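Local coordinates for RNA polymerase sigma-H factor (Fusobacterium nucleatum subsp. nucleatum, PDB 3MZY), which probably acts as a sigma-70 family initiation factor that directs RNA polymerase to specific promoter sites and is then released, at residues D6-Q9 against E10-G14; T25-S28 against F29-A33. One frame throughout, in Å; residues are numbered along the deposited sequence.

Contact 1 (D6-Q9 against E10-G14); sequences DLVQ and EGILG
The carbonyl oxygen of L7 takes the amide of G11 at 3.0 Å (N to O), with an N-H...O angle of 171°. Two like bonds follow, I12 N to V8 O at 3.1 Å and L13 N to Q9 O at 3.0 Å, and the i to i+4 spacing of all three marks the first turns of helix 8-21. V8 and I12, one turn apart along the helix, meet with CG1 of V8, anti to its own backbone N (chi1 167°), at 4.2 Å from CD1 of I12, while I12 CG1 rests on V8 O at 3.2 Å. Both side chains also touch I122, and I12 reaches F102 of helix 91-109. Elsewhere on the turn, E10 bends at chi2 (79°), which folds its carboxylate back toward the start of the helix. Its OE1 comes to 3.0 Å from D6 O, two acceptors with no hydrogen bond between them, and also lies near L7 CA. Q9 turns to helix 91-109, where its OE1 accepts a hydrogen bond from K103 NZ. Main-chain bonds thus shape the turn, whereas side chains join it to neighbouring parts of the fold, among them V8 and I12 by apolar contacts and Q9 by a polar bond.

Contact 2 (T25-S28 against F29-A33); sequences TKSS and FSSFA
The carbonyl oxygen of S28 accepts two hydrogen bonds, one from the side chain before it and one from the helix after it. S27 OG donates at 3.0 Å to S28 O, at a C=O...O angle of 125°; F32 N donates at 3.2 Å to S28 O, at a C=O...N angle of 151°. The two donors come from opposite faces of the carbonyl plane. S27 OG gets there because chi1 of 80° sets it between its own backbone N and carbonyl carbon, and the same oxygen lies 4.0 Å from F32 CB.

S28 holds the N-cap position of helix 29-50, its backbone being extended just before the helical conformation begins at F29. Its OG turns over the first turn and pairs with S31 OG at 2.9 Å, a hydroxyl-to-hydroxyl bond in which either could donate. S28 OG also stands 3.3 Å from S31 N, the amide three residues on.

Several other polar groups find partners outside the two segments. S27 O accepts from the hydroxyl of Y22, S30 OG is bonded to OD1 of D142, and T25 OG1 to OD1 of D23. CG of F29 lies anti to the backbone N, and A33 CB sits 3.9 Å above one face of the F29 ring, offset toward its rim. The F29 ring also meets Y22 edge-to-face and touches A18 and I19 of helix 8-21 as well as I145 and R149 of helix 138-159.

How the contacts relate
Contact 1 closes before contact 2 opens: 6-14 covers the start of helix 8-21, whereas contact 2 takes in the end of the loop after that helix together with the first turn of helix 29-50. Their centres are 19 Å apart, on opposite sides of the chain's centre, and their nearest atoms stay about 5 Å apart without touching. Both belong to sigma-70 region 2, of which this chain holds a part. The two helices pack together from both ends of the pair: L7, E10 and L13 of contact 1 touch I45, A44 and E40, whereas F32 and A33 of contact 2 meet A18. Beyond this pair, contact 1 reaches helix 91-109 and contact 2 helix 138-159, tying this region to the later helices.

Contact 1 (D6-Q9 against E10-G14)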
loop_
_atom_site.group_PDB
_atom_site.type_symbol
_atom_site.label_atom_id
_atom_site.label_comp_id
_atom_site.label_asym_id
_atom_site.label_seq_id
_atom_site.Cartn_x
_atom_site.Cartn_y
_atom_site.Cartn_z
ATOM N N ASP A 6 1.002 -7.742 -12.477
ATOM C CA ASP A 6 2.002 -6.819 -13.035
ATOM C C ASP A 6 2.094 -5.516 -12.247
ATOM O O ASP A 6 3.134 -5.218 -11.633
ATOM C CB ASP A 6 1.682 -6.508 -14.505
ATOM C CG ASP A 6 0.442 -7.234 -15.002
ATOM O OD1 ASP A 6 -0.639 -7.004 -14.407
ATOM O OD2 ASP A 6 0.546 -8.022 -15.976
ATOM N N LEU A 7 0.991 -4.763 -12.265
ATOM C CA LEU A 7 0.881 -3.477 -11.581
ATOM C C LEU A 7 0.879 -3.612 -10.064
ATOM O O LEU A 7 0.951 -2.608 -9.352
ATOM C CB LEU A 7 -0.394 -2.754 -12.028
ATOM C CG LEU A 7 -0.434 -2.159 -13.439
ATOM C CD1 LEU A 7 -1.866 -1.961 -13.899
ATOM C CD2 LEU A 7 0.335 -0.848 -13.498
ATOM N N VAL A 8 0.786 -4.846 -9.575
ATOM C CA VAL A 8 0.746 -5.122 -8.136
ATOM C C VAL A 8 1.992 -4.596 -7.421
ATOM O O VAL A 8 1.888 -3.994 -6.357
ATOM C CB VAL A 8 0.509 -6.629 -7.846
ATOM C CG1 VAL A 8 0.771 -6.967 -6.389
ATOM C CG2 VAL A 8 -0.910 -7.012 -8.214
ATOM N N GLN A 9 3.163 -4.805 -8.012
ATOM C CA GLN A 9 4.390 -4.242 -7.459
ATOM C C GLN A 9 4.274 -2.726 -7.290
ATOM O O GLN A 9 4.605 -2.176 -6.240
ATOM C CB GLN A 9 5.590 -4.610 -8.319
ATOM C CG GLN A 9 6.560 -5.583 -7.650
ATOM C CD GLN A 9 6.054 -7.019 -7.586
ATOM O OE1 GLN A 9 4.999 -7.305 -7.012
ATOM N NE2 GLN A 9 6.826 -7.933 -8.163
ATOM N N GLU A 10 3.755 -2.067 -8.315
ATOM C CA GLU A 10 3.629 -0.616 -8.320
ATOM C C GLU A 10 2.683 -0.115 -7.230
ATOM O O GLU A 10 3.008 0.831 -6.518
ATOM C CB GLU A 10 3.217 -0.135 -9.719
ATOM C CG GLU A 10 4.408 -0.061 -10.704
ATOM C CD GLU A 10 4.830 -1.415 -11.309
ATOM O OE1 GLU A 10 4.074 -2.415 -11.208
ATOM O OE2 GLU A 10 5.928 -1.468 -11.905
ATOM N N GLY A 11 1.534 -0.785 -7.107
ATOM C CA GLY A 11 0.557 -0.578 -6.028
ATOM C C GLY A 11 1.183 -0.570 -4.649
ATOM O O GLY A 11 1.037 0.403 -3.893
ATOM N N ILE A 12 1.917 -1.644 -4.350
ATOM C CA ILE A 12 2.648 -1.786 -3.117
ATOM C C ILE A 12 3.623 -0.641 -2.910
ATOM O O ILE A 12 3.684 -0.076 -1.814
ATOM C CB ILE A 12 3.422 -3.126 -3.067
ATOM C CG1 ILE A 12 2.452 -4.302 -3.254
ATOM C CG2 ILE A 12 4.214 -3.238 -1.777
ATOM C CD1 ILE A 12 3.093 -5.676 -3.161
ATOM N N LEU A 13 4.395 -0.310 -3.944
ATOM C CA LEU A 13 5.352 0.788 -3.843
ATOM C C LEU A 13 4.585 2.059 -3.456
ATOM O O LEU A 13 4.950 2.740 -2.482
ATOM C CB LEU A 13 6.077 1.008 -5.180
ATOM C CG LEU A 13 7.509 1.551 -5.256
ATOM C CD1 LEU A 13 7.624 2.491 -6.461
ATOM C CD2 LEU A 13 8.003 2.258 -3.972
ATOM N N GLY A 14 3.525 2.353 -4.227
ATOM C CA GLY A 14 2.619 3.480 -3.977
ATOM C C GLY A 14 2.193 3.543 -2.522
ATOM O O GLY A 14 2.247 4.609 -1.911
#

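Contact 2 (T25-S28 against F29-A33)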
loop_
_atom_site.group_PDB
_atom_site.type_symbol
_atom_site.label_atom_id
_atom_site.label_comp_id
_atom_site.label_asym_id
_atom_site.label_seq_id
_atom_site.Cartn_x
_atom_site.Cartn_y
_atom_site.Cartn_z
ATOM N N THR A 25 -2.191 16.305 8.707
ATOM C CA THR A 25 -2.998 17.517 8.588
ATOM C C THR A 25 -3.533 17.777 7.172
ATOM O O THR A 25 -4.514 18.509 7.004
ATOM C CB THR A 25 -2.224 18.762 9.086
ATOM O OG1 THR A 25 -1.000 18.892 8.355
ATOM C CG2 THR A 25 -1.911 18.645 10.574
ATOM N N LYS A 26 -2.898 17.178 6.165
ATOM C CA LYS A 26 -3.246 17.455 4.768
ATOM C C LYS A 26 -4.516 16.735 4.277
ATOM O O LYS A 26 -5.245 17.274 3.442
ATOM C CB LYS A 26 -2.052 17.181 3.846
ATOM N N SER A 27 -4.779 15.534 4.795
ATOM C CA SER A 27 -5.987 14.758 4.444
ATOM C C SER A 27 -6.069 13.448 5.231
ATOM O O SER A 27 -5.178 13.135 6.021
ATOM C CB SER A 27 -6.020 14.432 2.944
ATOM O OG SER A 27 -5.180 13.325 2.653
ATOM N N SER A 28 -7.136 12.683 4.991
ATOM C CA SER A 28 -7.285 11.344 5.553
ATOM C C SER A 28 -6.260 10.416 4.907
ATOM O O SER A 28 -5.841 10.636 3.762
ATOM C CB SER A 28 -8.708 10.813 5.331
ATOM O OG SER A 28 -8.832 10.123 4.094
ATOM N N PHE A 29 -5.852 9.379 5.626
ATOM C CA PHE A 29 -4.833 8.513 5.085
ATOM C C PHE A 29 -5.370 7.722 3.890
ATOM O O PHE A 29 -4.676 7.563 2.889
ATOM C CB PHE A 29 -4.195 7.585 6.139
ATOM C CG PHE A 29 -3.253 6.581 5.529
ATOM C CD1 PHE A 29 -2.053 6.996 4.950
ATOM C CD2 PHE A 29 -3.599 5.246 5.447
ATOM C CE1 PHE A 29 -1.201 6.085 4.331
ATOM C CE2 PHE A 29 -2.750 4.325 4.819
ATOM C CZ PHE A 29 -1.547 4.749 4.263
ATOM N N SER A 30 -6.612 7.258 4.002
ATOM C CA SER A 30 -7.282 6.510 2.934
ATOM C C SER A 30 -7.178 7.205 1.584
ATOM O O SER A 30 -6.842 6.566 0.586
ATOM C CB SER A 30 -8.755 6.263 3.271
ATOM O OG SER A 30 -8.904 5.107 4.086
ATOM N N SER A 31 -7.446 8.506 1.547
ATOM C CA SER A 31 -7.363 9.222 0.277
ATOM C C SER A 31 -5.918 9.486 -0.144
ATOM O O SER A 31 -5.610 9.543 -1.330
ATOM C CB SER A 31 -8.189 10.513 0.300
ATOM O OG SER A 31 -7.981 11.219 1.503
ATOM N N PHE A 32 -5.015 9.615 0.820
ATOM C CA PHE A 32 -3.612 9.818 0.459
ATOM C C PHE A 32 -3.052 8.538 -0.160
ATOM O O PHE A 32 -2.332 8.582 -1.161
ATOM C CB PHE A 32 -2.751 10.326 1.640
ATOM C CG PHE A 32 -1.315 10.645 1.249
ATOM C CD1 PHE A 32 -1.031 11.708 0.373
ATOM C CD2 PHE A 32 -0.247 9.871 1.733
ATOM C CE1 PHE A 32 0.295 12.004 -0.007
ATOM C CE2 PHE A 32 1.077 10.162 1.365
ATOM C CZ PHE A 32 1.347 11.233 0.493
ATOM N N ALA A 33 -3.421 7.407 0.415
ATOM C CA ALA A 33 -2.986 6.121 -0.099
ATOM C C ALA A 33 -3.494 5.905 -1.521
ATOM O O ALA A 33 -2.736 5.489 -2.408
ATOM C CB ALA A 33 -3.435 5.001 0.824
#